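Local atomic coordinates of N-acetyltransferase (Staphylococcus aureus subsp. aureus, PDB entry 4LUA), a protein that probably transfers an acetyl group from acetyl-coenzyme A to an amine of an unspecified substrate, as a GNAT-family N-acetyltransferase. Residues Glu17-Val22 with Met39-Ile44; Ser23-Glu28 with Phe90-Asp95; Ala68-Glu73 with Glu101-Ile106; Tyr115-Thr120 with Trp159-Leu164. All blocks are in the same frame, centred on the assembly; numbering follows the deposited sequence.

Contact 1 (Glu17-Val22 with Met39-Ile44)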
loop_
_atom_site.group_PDB
_atom_site.type_symbol
_atom_site.label_atom_id
_atom_site.label_comp_id
_atom_site.label_asym_id
_atom_site.label_seq_id
_atom_site.Cartn_x
_atom_site.Cartn_y
_atom_site.Cartn_z
ATOM N N GLU A 17 14.230 10.168 -0.314
ATOM C CA GLU A 17 14.027 9.249 0.792
ATOM C C GLU A 17 13.086 8.120 0.363
ATOM O O GLU A 17 13.290 6.924 0.735
ATOM C CB GLU A 17 13.496 10.027 2.008
ATOM C CG GLU A 17 14.530 11.008 2.651
ATOM C CD GLU A 17 14.830 12.298 1.857
ATOM O OE1 GLU A 17 13.970 12.791 1.070
ATOM O OE2 GLU A 17 15.948 12.849 2.050
ATOM N N TYR A 18 12.083 8.482 -0.438
ATOM C CA TYR A 18 11.091 7.484 -0.822
ATOM C C TYR A 18 11.860 6.479 -1.649
ATOM O O TYR A 18 11.732 5.237 -1.485
ATOM C CB TYR A 18 9.968 8.147 -1.608
ATOM C CG TYR A 18 8.848 7.188 -1.982
ATOM C CD1 TYR A 18 7.732 7.075 -1.192
ATOM C CD2 TYR A 18 8.936 6.438 -3.154
ATOM C CE1 TYR A 18 6.725 6.192 -1.547
ATOM C CE2 TYR A 18 7.941 5.575 -3.529
ATOM C CZ TYR A 18 6.827 5.458 -2.713
ATOM O OH TYR A 18 5.810 4.553 -3.046
ATOM N N LYS A 19 12.716 7.002 -2.522
ATOM C CA LYS A 19 13.296 6.100 -3.488
ATOM C C LYS A 19 14.275 5.201 -2.739
ATOM O O LYS A 19 14.375 3.989 -3.049
ATOM C CB LYS A 19 14.011 6.909 -4.593
ATOM C CG LYS A 19 14.667 6.046 -5.656
ATOM C CD LYS A 19 15.238 6.922 -6.793
ATOM C CE LYS A 19 16.241 6.121 -7.554
ATOM N NZ LYS A 19 16.873 6.912 -8.649
ATOM N N ARG A 20 14.886 5.738 -1.670
ATOM C CA ARG A 20 15.826 4.911 -0.927
ATOM C C ARG A 20 15.054 3.802 -0.219
ATOM O O ARG A 20 15.521 2.646 -0.165
ATOM C CB ARG A 20 16.572 5.758 0.090
ATOM C CG ARG A 20 17.561 5.020 0.985
ATOM C CD ARG A 20 18.199 6.028 1.956
ATOM N NE ARG A 20 18.598 7.267 1.262
ATOM C CZ ARG A 20 18.154 8.497 1.560
ATOM N NH1 ARG A 20 17.293 8.679 2.567
ATOM N NH2 ARG A 20 18.571 9.553 0.852
ATOM N N LEU A 21 13.880 4.139 0.307
ATOM C CA LEU A 21 13.166 3.090 1.055
ATOM C C LEU A 21 12.712 1.975 0.121
ATOM O O LEU A 21 12.891 0.743 0.391
ATOM C CB LEU A 21 11.914 3.676 1.716
ATOM C CG LEU A 21 10.942 2.653 2.327
ATOM C CD1 LEU A 21 11.547 2.120 3.637
ATOM C CD2 LEU A 21 9.570 3.354 2.556
ATOM N N VAL A 22 12.046 2.375 -0.964
ATOM C CA VAL A 22 11.435 1.347 -1.805
ATOM C C VAL A 22 12.473 0.488 -2.512
ATOM O O VAL A 22 12.232 -0.726 -2.700
ATOM C CB VAL A 22 10.349 1.863 -2.787
ATOM C CG1 VAL A 22 9.204 2.640 -1.996
ATOM C CG2 VAL A 22 10.978 2.731 -3.875
ATOM N N MET A 39 9.911 0.408 -8.762
ATOM C CA MET A 39 9.431 1.767 -8.651
ATOM C C MET A 39 10.386 2.648 -9.466
ATOM O O MET A 39 11.503 2.954 -9.038
ATOM C CB MET A 39 9.395 2.168 -7.173
ATOM C CG MET A 39 8.637 1.166 -6.290
ATOM S SD MET A 39 6.898 1.341 -6.636
ATOM C CE MET A 39 6.734 2.940 -5.962
ATOM N N THR A 40 9.949 3.038 -10.658
ATOM C CA THR A 40 10.794 3.818 -11.542
ATOM C C THR A 40 10.788 5.274 -11.088
ATOM O O THR A 40 9.878 5.679 -10.366
ATOM C CB THR A 40 10.269 3.756 -12.964
ATOM O OG1 THR A 40 9.120 4.609 -13.087
ATOM C CG2 THR A 40 9.893 2.338 -13.300
ATOM N N ASP A 41 11.790 6.060 -11.505
ATOM C CA ASP A 41 11.851 7.475 -11.132
ATOM C C ASP A 41 10.596 8.217 -11.587
ATOM O O ASP A 41 10.068 9.089 -10.875
ATOM C CB ASP A 41 13.051 8.191 -11.788
ATOM C CG ASP A 41 14.388 7.870 -11.135
ATOM O OD1 ASP A 41 14.451 7.116 -10.142
ATOM O OD2 ASP A 41 15.405 8.400 -11.635
ATOM N N THR A 42 10.129 7.899 -12.792
ATOM C CA THR A 42 8.950 8.578 -13.318
ATOM C C THR A 42 7.731 8.264 -12.453
ATOM O O THR A 42 6.967 9.164 -12.089
ATOM C CB THR A 42 8.675 8.190 -14.763
ATOM O OG1 THR A 42 9.776 8.628 -15.563
ATOM C CG2 THR A 42 7.412 8.870 -15.262
ATOM N N LEU A 43 7.572 6.992 -12.114
ATOM C CA LEU A 43 6.473 6.555 -11.251
ATOM C C LEU A 43 6.494 7.253 -9.889
ATOM O O LEU A 43 5.450 7.771 -9.422
ATOM C CB LEU A 43 6.525 5.039 -11.064
ATOM C CG LEU A 43 5.352 4.450 -10.262
ATOM C CD1 LEU A 43 3.950 4.843 -10.780
ATOM C CD2 LEU A 43 5.485 2.941 -10.149
ATOM N N ILE A 44 7.661 7.241 -9.245
ATOM C CA ILE A 44 7.824 7.874 -7.949
ATOM C C ILE A 44 7.412 9.349 -8.060
ATOM O O ILE A 44 6.593 9.847 -7.276
ATOM C CB ILE A 44 9.275 7.690 -7.399
ATOM C CG1 ILE A 44 9.595 6.194 -7.170
ATOM C CG2 ILE A 44 9.515 8.516 -6.099
ATOM C CD1 ILE A 44 10.974 5.953 -6.495
#

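Contact 2 (Ser23-Glu28 with Phe90-Asp95)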
loop_
_atom_site.group_PDB
_atom_site.type_symbol
_atom_site.label_atom_id
_atom_site.label_comp_id
_atom_site.label_asym_id
_atom_site.label_seq_id
_atom_site.Cartn_x
_atom_site.Cartn_y
_atom_site.Cartn_z
ATOM N N SER A 23 13.616 1.064 -2.869
ATOM C CA SER A 23 14.650 0.244 -3.474
ATOM C C SER A 23 15.306 -0.654 -2.424
ATOM O O SER A 23 15.752 -1.747 -2.760
ATOM C CB SER A 23 15.680 1.091 -4.221
ATOM O OG SER A 23 16.293 2.025 -3.360
ATOM N N THR A 24 15.323 -0.236 -1.153
ATOM C CA THR A 24 16.010 -1.046 -0.141
ATOM C C THR A 24 15.106 -2.187 0.364
ATOM O O THR A 24 15.500 -3.350 0.496
ATOM C CB THR A 24 16.484 -0.183 1.030
ATOM O OG1 THR A 24 17.470 0.749 0.546
ATOM C CG2 THR A 24 17.126 -1.060 2.083
ATOM N N VAL A 25 13.855 -1.846 0.597
ATOM C CA VAL A 25 12.872 -2.849 1.001
ATOM C C VAL A 25 12.594 -3.888 -0.136
ATOM O O VAL A 25 12.561 -5.119 0.102
ATOM C CB VAL A 25 11.635 -2.128 1.460
ATOM C CG1 VAL A 25 10.492 -3.127 1.724
ATOM C CG2 VAL A 25 12.022 -1.375 2.709
ATOM N N ASN A 26 12.381 -3.378 -1.339
ATOM C CA ASN A 26 12.258 -4.138 -2.574
ATOM C C ASN A 26 10.909 -4.892 -2.661
ATOM O O ASN A 26 10.178 -4.774 -3.655
ATOM C CB ASN A 26 13.425 -5.117 -2.725
ATOM C CG ASN A 26 13.491 -5.714 -4.103
ATOM O OD1 ASN A 26 14.033 -5.092 -5.020
ATOM N ND2 ASN A 26 12.921 -6.924 -4.269
ATOM N N GLU A 27 10.587 -5.640 -1.616
ATOM C CA GLU A 27 9.372 -6.457 -1.585
ATOM C C GLU A 27 8.166 -5.601 -1.151
ATOM O O GLU A 27 8.138 -4.992 -0.054
ATOM C CB GLU A 27 9.557 -7.595 -0.577
ATOM C CG GLU A 27 8.375 -8.519 -0.427
ATOM C CD GLU A 27 8.586 -9.632 0.616
ATOM O OE1 GLU A 27 9.756 -9.921 0.968
ATOM O OE2 GLU A 27 7.556 -10.188 1.050
ATOM N N GLU A 28 7.150 -5.571 -2.000
ATOM C CA GLU A 28 5.886 -4.895 -1.649
ATOM C C GLU A 28 5.049 -5.842 -0.785
ATOM O O GLU A 28 4.997 -7.040 -1.054
ATOM C CB GLU A 28 5.136 -4.562 -2.949
ATOM C CG GLU A 28 4.181 -3.369 -2.892
ATOM C CD GLU A 28 2.770 -3.734 -2.484
ATOM O OE1 GLU A 28 2.469 -4.901 -2.300
ATOM O OE2 GLU A 28 1.953 -2.776 -2.351
ATOM N N PHE A 90 5.315 -0.511 1.044
ATOM C CA PHE A 90 6.624 -1.105 1.357
ATOM C C PHE A 90 6.919 -0.837 2.806
ATOM O O PHE A 90 6.860 0.321 3.250
ATOM C CB PHE A 90 7.718 -0.432 0.475
ATOM C CG PHE A 90 7.546 -0.712 -0.992
ATOM C CD1 PHE A 90 8.163 -1.789 -1.599
ATOM C CD2 PHE A 90 6.763 0.144 -1.760
ATOM C CE1 PHE A 90 7.993 -2.062 -2.982
ATOM C CE2 PHE A 90 6.589 -0.109 -3.136
ATOM C CZ PHE A 90 7.204 -1.193 -3.747
ATOM N N VAL A 91 7.225 -1.900 3.560
ATOM C CA VAL A 91 7.379 -1.762 5.012
ATOM C C VAL A 91 8.697 -2.423 5.406
ATOM O O VAL A 91 8.904 -3.589 5.067
ATOM C CB VAL A 91 6.281 -2.553 5.728
ATOM C CG1 VAL A 91 6.378 -2.304 7.235
ATOM C CG2 VAL A 91 4.929 -2.243 5.152
ATOM N N THR A 92 9.596 -1.700 6.092
ATOM C CA THR A 92 10.851 -2.297 6.549
ATOM C C THR A 92 10.543 -3.559 7.358
ATOM O O THR A 92 9.698 -3.536 8.235
ATOM C CB THR A 92 11.666 -1.282 7.355
ATOM O OG1 THR A 92 11.991 -0.191 6.482
ATOM C CG2 THR A 92 12.994 -1.950 7.816
ATOM N N ASN A 93 11.242 -4.653 7.012
ATOM C CA ASN A 93 11.083 -5.960 7.688
ATOM C C ASN A 93 9.657 -6.532 7.608
ATOM O O ASN A 93 9.334 -7.448 8.383
ATOM C CB ASN A 93 11.448 -5.863 9.184
ATOM C CG ASN A 93 12.881 -5.379 9.442
ATOM O OD1 ASN A 93 13.789 -5.703 8.691
ATOM N ND2 ASN A 93 13.078 -4.605 10.528
ATOM N N ASN A 94 8.807 -6.035 6.703
ATOM C CA ASN A 94 7.375 -6.419 6.684
ATOM C C ASN A 94 6.735 -6.381 8.054
ATOM O O ASN A 94 5.886 -7.246 8.433
ATOM C CB ASN A 94 7.150 -7.818 6.095
ATOM C CG ASN A 94 6.955 -7.801 4.579
ATOM O OD1 ASN A 94 6.644 -6.765 3.987
ATOM N ND2 ASN A 94 7.031 -8.978 3.965
ATOM N N ASP A 95 7.152 -5.400 8.858
ATOM C CA ASP A 95 6.701 -5.321 10.216
ATOM C C ASP A 95 5.208 -5.040 10.291
ATOM O O ASP A 95 4.709 -3.972 9.859
ATOM C CB ASP A 95 7.500 -4.210 10.929
ATOM C CG ASP A 95 7.225 -4.149 12.427
ATOM O OD1 ASP A 95 6.064 -4.029 12.857
ATOM O OD2 ASP A 95 8.184 -4.178 13.238
HETATM O O HOH W 1 6.847 -4.482 2.338
#

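Contact 3 (Ala68-Glu73 with Glu101-Ile106)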
loop_
_atom_site.group_PDB
_atom_site.type_symbol
_atom_site.label_atom_id
_atom_site.label_comp_id
_atom_site.label_asym_id
_atom_site.label_seq_id
_atom_site.Cartn_x
_atom_site.Cartn_y
_atom_site.Cartn_z
ATOM N N ALA A 68 8.382 3.049 6.370
ATOM C CA ALA A 68 7.270 2.376 5.698
ATOM C C ALA A 68 6.488 3.383 4.892
ATOM O O ALA A 68 6.509 4.597 5.192
ATOM C CB ALA A 68 6.300 1.679 6.719
ATOM N N THR A 69 5.795 2.884 3.864
ATOM C CA THR A 69 4.948 3.775 3.066
ATOM C C THR A 69 3.768 3.004 2.497
ATOM O O THR A 69 3.851 1.776 2.334
ATOM C CB THR A 69 5.757 4.394 1.880
ATOM O OG1 THR A 69 4.960 5.392 1.206
ATOM C CG2 THR A 69 6.322 3.370 0.844
ATOM N N ALA A 70 2.676 3.749 2.215
ATOM C CA ALA A 70 1.620 3.211 1.335
ATOM C C ALA A 70 0.957 4.413 0.687
ATOM O O ALA A 70 1.044 5.518 1.221
ATOM C CB ALA A 70 0.614 2.343 2.155
ATOM N N ALA A 71 0.312 4.171 -0.461
ATOM C CA ALA A 71 -0.367 5.220 -1.224
ATOM C C ALA A 71 -1.869 4.841 -1.374
ATOM O O ALA A 71 -2.264 3.666 -1.410
ATOM C CB ALA A 71 0.312 5.336 -2.563
ATOM N N LEU A 72 -2.692 5.882 -1.414
ATOM C CA LEU A 72 -4.099 5.710 -1.622
ATOM C C LEU A 72 -4.337 6.395 -2.967
ATOM O O LEU A 72 -4.218 7.627 -3.098
ATOM C CB LEU A 72 -4.830 6.401 -0.454
ATOM C CG LEU A 72 -6.331 6.335 -0.452
ATOM C CD1 LEU A 72 -6.800 4.867 -0.528
ATOM C CD2 LEU A 72 -6.898 7.056 0.801
ATOM N N GLU A 73 -4.722 5.588 -3.954
ATOM C CA GLU A 73 -4.898 6.095 -5.322
ATOM C C GLU A 73 -6.390 6.108 -5.613
ATOM O O GLU A 73 -7.077 5.094 -5.436
ATOM C CB GLU A 73 -4.127 5.211 -6.335
ATOM C CG GLU A 73 -4.377 5.663 -7.799
ATOM C CD GLU A 73 -3.653 4.816 -8.846
ATOM O OE1 GLU A 73 -3.688 5.184 -10.044
ATOM O OE2 GLU A 73 -3.068 3.768 -8.488
ATOM N N GLU A 101 -0.516 -0.054 12.041
ATOM C CA GLU A 101 -0.735 1.369 12.398
ATOM C C GLU A 101 -0.960 2.181 11.114
ATOM O O GLU A 101 -1.884 3.028 11.017
ATOM C CB GLU A 101 0.431 1.931 13.199
ATOM C CG GLU A 101 0.335 1.679 14.681
ATOM C CD GLU A 101 1.539 2.260 15.431
ATOM O OE1 GLU A 101 2.080 3.303 14.975
ATOM O OE2 GLU A 101 1.952 1.660 16.457
ATOM N N LEU A 102 -0.184 1.873 10.063
ATOM C CA LEU A 102 -0.318 2.593 8.795
ATOM C C LEU A 102 -1.680 2.353 8.100
ATOM O O LEU A 102 -2.378 3.305 7.688
ATOM C CB LEU A 102 0.856 2.210 7.848
ATOM C CG LEU A 102 0.801 2.873 6.476
ATOM C CD1 LEU A 102 0.784 4.438 6.520
ATOM C CD2 LEU A 102 2.043 2.421 5.730
ATOM N N ILE A 103 -2.107 1.087 7.960
ATOM C CA ILE A 103 -3.355 0.803 7.254
ATOM C C ILE A 103 -4.541 1.263 8.128
ATOM O O ILE A 103 -5.542 1.759 7.595
ATOM C CB ILE A 103 -3.412 -0.685 6.869
ATOM C CG1 ILE A 103 -2.210 -1.072 5.998
ATOM C CG2 ILE A 103 -4.736 -0.961 6.181
ATOM C CD1 ILE A 103 -2.040 -0.174 4.686
ATOM N N ASN A 104 -4.460 1.146 9.468
ATOM C CA ASN A 104 -5.556 1.707 10.299
ATOM C C ASN A 104 -5.676 3.232 10.107
ATOM O O ASN A 104 -6.796 3.804 10.061
ATOM C CB ASN A 104 -5.390 1.388 11.785
ATOM C CG ASN A 104 -6.064 0.092 12.169
ATOM O OD1 ASN A 104 -7.181 -0.184 11.731
ATOM N ND2 ASN A 104 -5.405 -0.703 13.030
ATOM N N PHE A 105 -4.504 3.892 9.996
ATOM C CA PHE A 105 -4.554 5.303 9.667
ATOM C C PHE A 105 -5.226 5.552 8.325
ATOM O O PHE A 105 -6.060 6.477 8.243
ATOM C CB PHE A 105 -3.129 5.933 9.728
ATOM C CG PHE A 105 -3.016 7.179 8.905
ATOM C CD1 PHE A 105 -3.346 8.406 9.416
ATOM C CD2 PHE A 105 -2.655 7.057 7.567
ATOM C CE1 PHE A 105 -3.285 9.577 8.624
ATOM C CE2 PHE A 105 -2.677 8.134 6.759
ATOM C CZ PHE A 105 -3.004 9.423 7.276
ATOM N N ILE A 106 -4.870 4.772 7.294
ATOM C CA ILE A 106 -5.501 4.954 5.983
ATOM C C ILE A 106 -7.033 4.772 6.048
ATOM O O ILE A 106 -7.779 5.575 5.443
ATOM C CB ILE A 106 -4.827 4.075 4.906
ATOM C CG1 ILE A 106 -3.433 4.611 4.693
ATOM C CG2 ILE A 106 -5.681 4.084 3.625
ATOM C CD1 ILE A 106 -2.599 3.795 3.681
#

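Contact 4 (Tyr115-Thr120 with Trp159-Leu164)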
loop_
_atom_site.group_PDB
_atom_site.type_symbol
_atom_site.label_atom_id
_atom_site.label_comp_id
_atom_site.label_asym_id
_atom_site.label_seq_id
_atom_site.Cartn_x
_atom_site.Cartn_y
_atom_site.Cartn_z
ATOM N N TYR A 115 -14.627 8.990 1.568
ATOM C CA TYR A 115 -14.452 7.907 0.606
ATOM C C TYR A 115 -15.506 6.844 0.860
ATOM O O TYR A 115 -15.966 6.681 1.997
ATOM C CB TYR A 115 -13.092 7.248 0.827
ATOM C CG TYR A 115 -11.841 8.010 0.374
ATOM C CD1 TYR A 115 -11.552 9.274 0.834
ATOM C CD2 TYR A 115 -10.926 7.403 -0.461
ATOM C CE1 TYR A 115 -10.389 9.940 0.422
ATOM C CE2 TYR A 115 -9.781 8.074 -0.886
ATOM C CZ TYR A 115 -9.527 9.341 -0.438
ATOM O OH TYR A 115 -8.365 9.982 -0.864
ATOM N N GLU A 116 -15.894 6.102 -0.188
ATOM C CA GLU A 116 -16.958 5.112 -0.056
ATOM C C GLU A 116 -16.390 3.732 0.254
ATOM O O GLU A 116 -17.004 2.926 0.976
ATOM C CB GLU A 116 -17.750 4.962 -1.357
ATOM C CG GLU A 116 -18.398 6.200 -1.931
ATOM C CD GLU A 116 -19.217 5.852 -3.180
ATOM O OE1 GLU A 116 -18.832 4.889 -3.901
ATOM O OE2 GLU A 116 -20.245 6.526 -3.421
ATOM N N SER A 117 -15.211 3.436 -0.276
ATOM C CA SER A 117 -14.641 2.137 0.025
ATOM C C SER A 117 -13.152 2.182 -0.191
ATOM O O SER A 117 -12.625 3.165 -0.784
ATOM C CB SER A 117 -15.212 1.004 -0.848
ATOM O OG SER A 117 -14.796 -0.280 -0.291
ATOM N N LEU A 118 -12.479 1.176 0.357
ATOM C CA LEU A 118 -11.046 1.087 0.175
ATOM C C LEU A 118 -10.863 -0.303 -0.367
ATOM O O LEU A 118 -11.409 -1.272 0.220
ATOM C CB LEU A 118 -10.276 1.081 1.505
ATOM C CG LEU A 118 -9.976 2.332 2.243
ATOM C CD1 LEU A 118 -9.383 1.903 3.580
ATOM C CD2 LEU A 118 -8.962 3.039 1.381
ATOM N N LEU A 119 -10.098 -0.453 -1.469
ATOM C CA LEU A 119 -9.805 -1.807 -1.995
ATOM C C LEU A 119 -8.324 -2.110 -1.905
ATOM O O LEU A 119 -7.500 -1.189 -1.872
ATOM C CB LEU A 119 -10.192 -1.858 -3.461
ATOM C CG LEU A 119 -11.646 -1.635 -3.796
ATOM C CD1 LEU A 119 -11.772 -1.646 -5.332
ATOM C CD2 LEU A 119 -12.425 -2.737 -3.202
ATOM N N THR A 120 -7.968 -3.368 -1.742
ATOM C CA THR A 120 -6.564 -3.741 -1.803
ATOM C C THR A 120 -6.485 -5.062 -2.573
ATOM O O THR A 120 -7.421 -5.886 -2.572
ATOM C CB THR A 120 -5.971 -3.902 -0.333
ATOM O OG1 THR A 120 -4.537 -3.909 -0.400
ATOM C CG2 THR A 120 -6.481 -5.181 0.392
ATOM N N TRP A 159 -8.891 -9.855 -4.247
ATOM C CA TRP A 159 -9.249 -8.475 -4.007
ATOM C C TRP A 159 -10.047 -8.455 -2.709
ATOM O O TRP A 159 -10.917 -9.284 -2.491
ATOM C CB TRP A 159 -10.200 -8.001 -5.141
ATOM C CG TRP A 159 -9.424 -7.649 -6.363
ATOM C CD1 TRP A 159 -9.171 -8.452 -7.480
ATOM C CD2 TRP A 159 -8.755 -6.400 -6.585
ATOM N NE1 TRP A 159 -8.398 -7.728 -8.379
ATOM C CE2 TRP A 159 -8.118 -6.488 -7.856
ATOM C CE3 TRP A 159 -8.636 -5.221 -5.833
ATOM C CZ2 TRP A 159 -7.375 -5.406 -8.394
ATOM C CZ3 TRP A 159 -7.912 -4.151 -6.370
ATOM C CH2 TRP A 159 -7.285 -4.275 -7.645
ATOM N N LEU A 160 -9.727 -7.499 -1.819
ATOM C CA LEU A 160 -10.459 -7.328 -0.569
ATOM C C LEU A 160 -10.951 -5.897 -0.507
ATOM O O LEU A 160 -10.362 -5.015 -1.128
ATOM C CB LEU A 160 -9.479 -7.543 0.622
ATOM C CG LEU A 160 -9.145 -9.035 0.927
ATOM C CD1 LEU A 160 -8.170 -9.605 -0.113
ATOM C CD2 LEU A 160 -8.468 -9.137 2.361
ATOM N N PHE A 161 -11.970 -5.666 0.303
ATOM C CA PHE A 161 -12.489 -4.313 0.443
ATOM C C PHE A 161 -12.773 -4.021 1.903
ATOM O O PHE A 161 -13.050 -4.933 2.709
ATOM C CB PHE A 161 -13.785 -4.125 -0.376
ATOM C CG PHE A 161 -14.976 -4.854 0.196
ATOM C CD1 PHE A 161 -15.806 -4.267 1.158
ATOM C CD2 PHE A 161 -15.244 -6.153 -0.233
ATOM C CE1 PHE A 161 -16.917 -4.979 1.697
ATOM C CE2 PHE A 161 -16.358 -6.871 0.287
ATOM C CZ PHE A 161 -17.184 -6.278 1.244
ATOM N N TYR A 162 -12.809 -2.714 2.228
ATOM C CA TYR A 162 -13.276 -2.283 3.547
ATOM C C TYR A 162 -14.451 -1.359 3.312
ATOM O O TYR A 162 -14.344 -0.349 2.573
ATOM C CB TYR A 162 -12.127 -1.523 4.278
ATOM C CG TYR A 162 -12.480 -1.167 5.697
ATOM C CD1 TYR A 162 -13.282 -0.091 5.971
ATOM C CD2 TYR A 162 -11.945 -1.905 6.761
ATOM C CE1 TYR A 162 -13.621 0.218 7.279
ATOM C CE2 TYR A 162 -12.275 -1.601 8.073
ATOM C CZ TYR A 162 -13.113 -0.541 8.316
ATOM O OH TYR A 162 -13.485 -0.178 9.617
ATOM N N ASP A 163 -15.528 -1.687 4.020
ATOM C CA ASP A 163 -16.811 -1.026 3.907
ATOM C C ASP A 163 -16.779 0.253 4.702
ATOM O O ASP A 163 -16.950 0.197 5.941
ATOM C CB ASP A 163 -17.908 -1.956 4.444
ATOM C CG ASP A 163 -19.283 -1.347 4.348
ATOM O OD1 ASP A 163 -20.251 -2.100 4.594
ATOM O OD2 ASP A 163 -19.414 -0.134 4.035
ATOM N N LEU A 164 -16.661 1.411 4.031
ATOM C CA LEU A 164 -16.609 2.704 4.761
ATOM C C LEU A 164 -17.933 3.359 4.953
ATOM O O LEU A 164 -18.017 4.377 5.650
ATOM C CB LEU A 164 -15.697 3.711 4.058
ATOM C CG LEU A 164 -14.207 3.414 4.062
ATOM C CD1 LEU A 164 -13.464 4.245 2.998
ATOM C CD2 LEU A 164 -13.645 3.691 5.474
#

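Contact 1 (Glu17-Val22 with Met39-Ile44)
The Tyr18 ring is met at its edge by Met39 and Ile44. Met39 CE lies near the ring plane, 3.5 Å from Tyr18 OH, and Ile44 CD1 comes to the rim from the same segment, while Ile44 CG2 approaches obliquely, 3.7 Å from Tyr18 CD2. With CG anti to the backbone N (chi1 -177°), the ring reaches out from helix 15-25 toward the start of helix 41-48. Met39 can curl its methyl back to the phenol because its chain is bent at both chi2 and chi3; its CB packs 3.7 Å from Val22 CG2. Ile44 CD1 also lies against the base of Lys19, 3.7 Å from CB, crossing that chain at about a right angle. The Lys19 chain then runs extended to a salt bridge, NZ to Asp41 OD1 at 2.9 Å, on the syn lone pair. These first two helices of the GNAT domain pack together beside its sheet, where Thr69 of strand 65-75 and Tyr88 of strand 83-91 touch Tyr18. The chemistry is thus graded: an apolar interior of Tyr18, Val22 and Ile44, closed at its more exposed margin by one ion pair whose lysine contributes its CB and CG to the apolar layer.

Contact 2 (Ser23-Glu28 with Phe90-Asp95)
Glu28 and Phe90 meet at the start of the Glu28 side chain: CB lies 3.8 Å from Phe90 CE1, and CG then passes over one face of the ring, 4.0 Å from the centroid and 19° off the normal, a CH-pi contact. A bend at chi2 (-90°) turns the chain beyond CG, and the carboxylate stands nearly perpendicular to the ring; its oxygens bind Thr30 OG1 and Asn89 N. At the ring edge Asn26 O lies in plane, 3.5 Å from Phe90 CE1. Val25, the last residue of helix 15-25, packs CG1 4.1 Å from Phe90 CB; Asn26 leaves the helix with positive phi. Asn94 ND2 donates to Glu27 OE2 at 3.2 Å, a bent bond (141°) reaching the oxygen from above the carboxylate plane. One water bridges the segments, donating to Glu27 O and side-chain Asn94 OD1 and accepting from Val91 N. Thr92-Asp95 turns strand 83-91 into helix 96-112, with Asp95 as N-cap; in GNAT enzymes this junction usually holds the pyrophosphate of acetyl-CoA, though no cofactor is bound here. The chemistry implies a division of labour: Phe90 packs on aliphatic carbon and a carbonyl oxygen, while the amide and the water meet the polar groups beside it.

Contact 3 (Ala68-Glu73 with Glu101-Ile106)
Ala70 of strand 65-75 packs against Leu102 and Ile106 of helix 96-112, a helix lying on one face of the antiparallel sheet in the alpha/beta GNAT fold. The short axes are 9.4 Å apart at closest approach and the N-to-C directions differ by 24°, so helix and strand run nearly parallel. The tight part is centred on the small Ala70 methyl, which touches Leu102 CD2 at 3.9 Å and Ile106 CD1 at 3.8 Å; Ile103 CD1 makes a longer contact to the same methyl, at 4.4 Å. Leu102 has CG anti to the backbone N (chi1 178°), which extends its branch toward the strand until CD2 lies over the backbone. The flanks are looser: Ala68 CB is 4.4 Å from Leu102 CD2, and Leu72 CD2 is 4.3 Å from Ile106 CG2. Every touching residue is buried, and no hydrogen bond crosses between the segments. The helix turns Glu101 to solvent. Cys60 and Phe58 of strand 55-62 extend the surface beneath Leu102 and Ile106, while Thr69 points to the other face of the sheet, onto helix 15-25. Closest of all is Leu102 CD2 against the peptide itself, 3.7 Å from Thr69 C.

Contact 4 (Tyr115-Thr120 with Trp159-Leu164)
Ser117-Thr120 and Trp159-Asp163 run as antiparallel neighbours, their short axes 4.7 Å apart at closest approach and their directions 159° apart, with Leu118-Tyr162 and Thr120-Leu160 as hydrogen-bonded pairs. The straightest of these bonds is Leu160 N to Thr120 O, 172° at the hydrogen. Tyr162 O accepts two donors: Leu118 N in the carbonyl plane, and Ser117 OG, 2.9 Å away and well above that plane. Leu119 and Phe161 form a non-hydrogen-bonded pair whose CA atoms are only 4.4 Å apart, and there Leu119 CD2 presses on Phe161 CB at 3.4 Å. Phe161 CG sits between the backbone N and the carbonyl carbon (chi1 71°), which leads its ring away from Leu119. On the opposite face the Thr120 and Leu160 side chains lie side by side, pointing the same way, with Thr120 CG2 3.8 Å from Leu160 CB. Past the strand end, Leu164 CD1 lies between Tyr115 CB, at 3.7 Å, and Leu118 CG, at 4.0 Å. Strand 139-150 flanks 153-163 on its other side, and helix 96-112 packs on Tyr162 and Leu164. Backbone bonds from Leu119 to Ser84 and Ile86 join strands 117-123 and 83-91, consistent with the neighbouring central strands of the GNAT fold, paired at one end.

Along the chain contacts 1 and 2 interlock, as do 2 and 3, whereas contact 4 follows after all of contact 3. Contacts 1 and 2 share helix 15-25 and have centres 12 Å apart; Val22 CG1 meets Phe90 CD2 at 3.5 Å between them. Contacts 2 and 3 lie on neighbouring strands, 83-91 and 65-75, of the four-stranded sheet, and that sheet carries helix 15-25 on one face and helix 96-112 on the other. Contact 4 belongs to the three-stranded sheet, its centre about 26 Å from that of contact 1, across the chain's centre. Leu72 touches Leu118 and Tyr115, so contact 3 helps to join the two sheets of this GNAT domain.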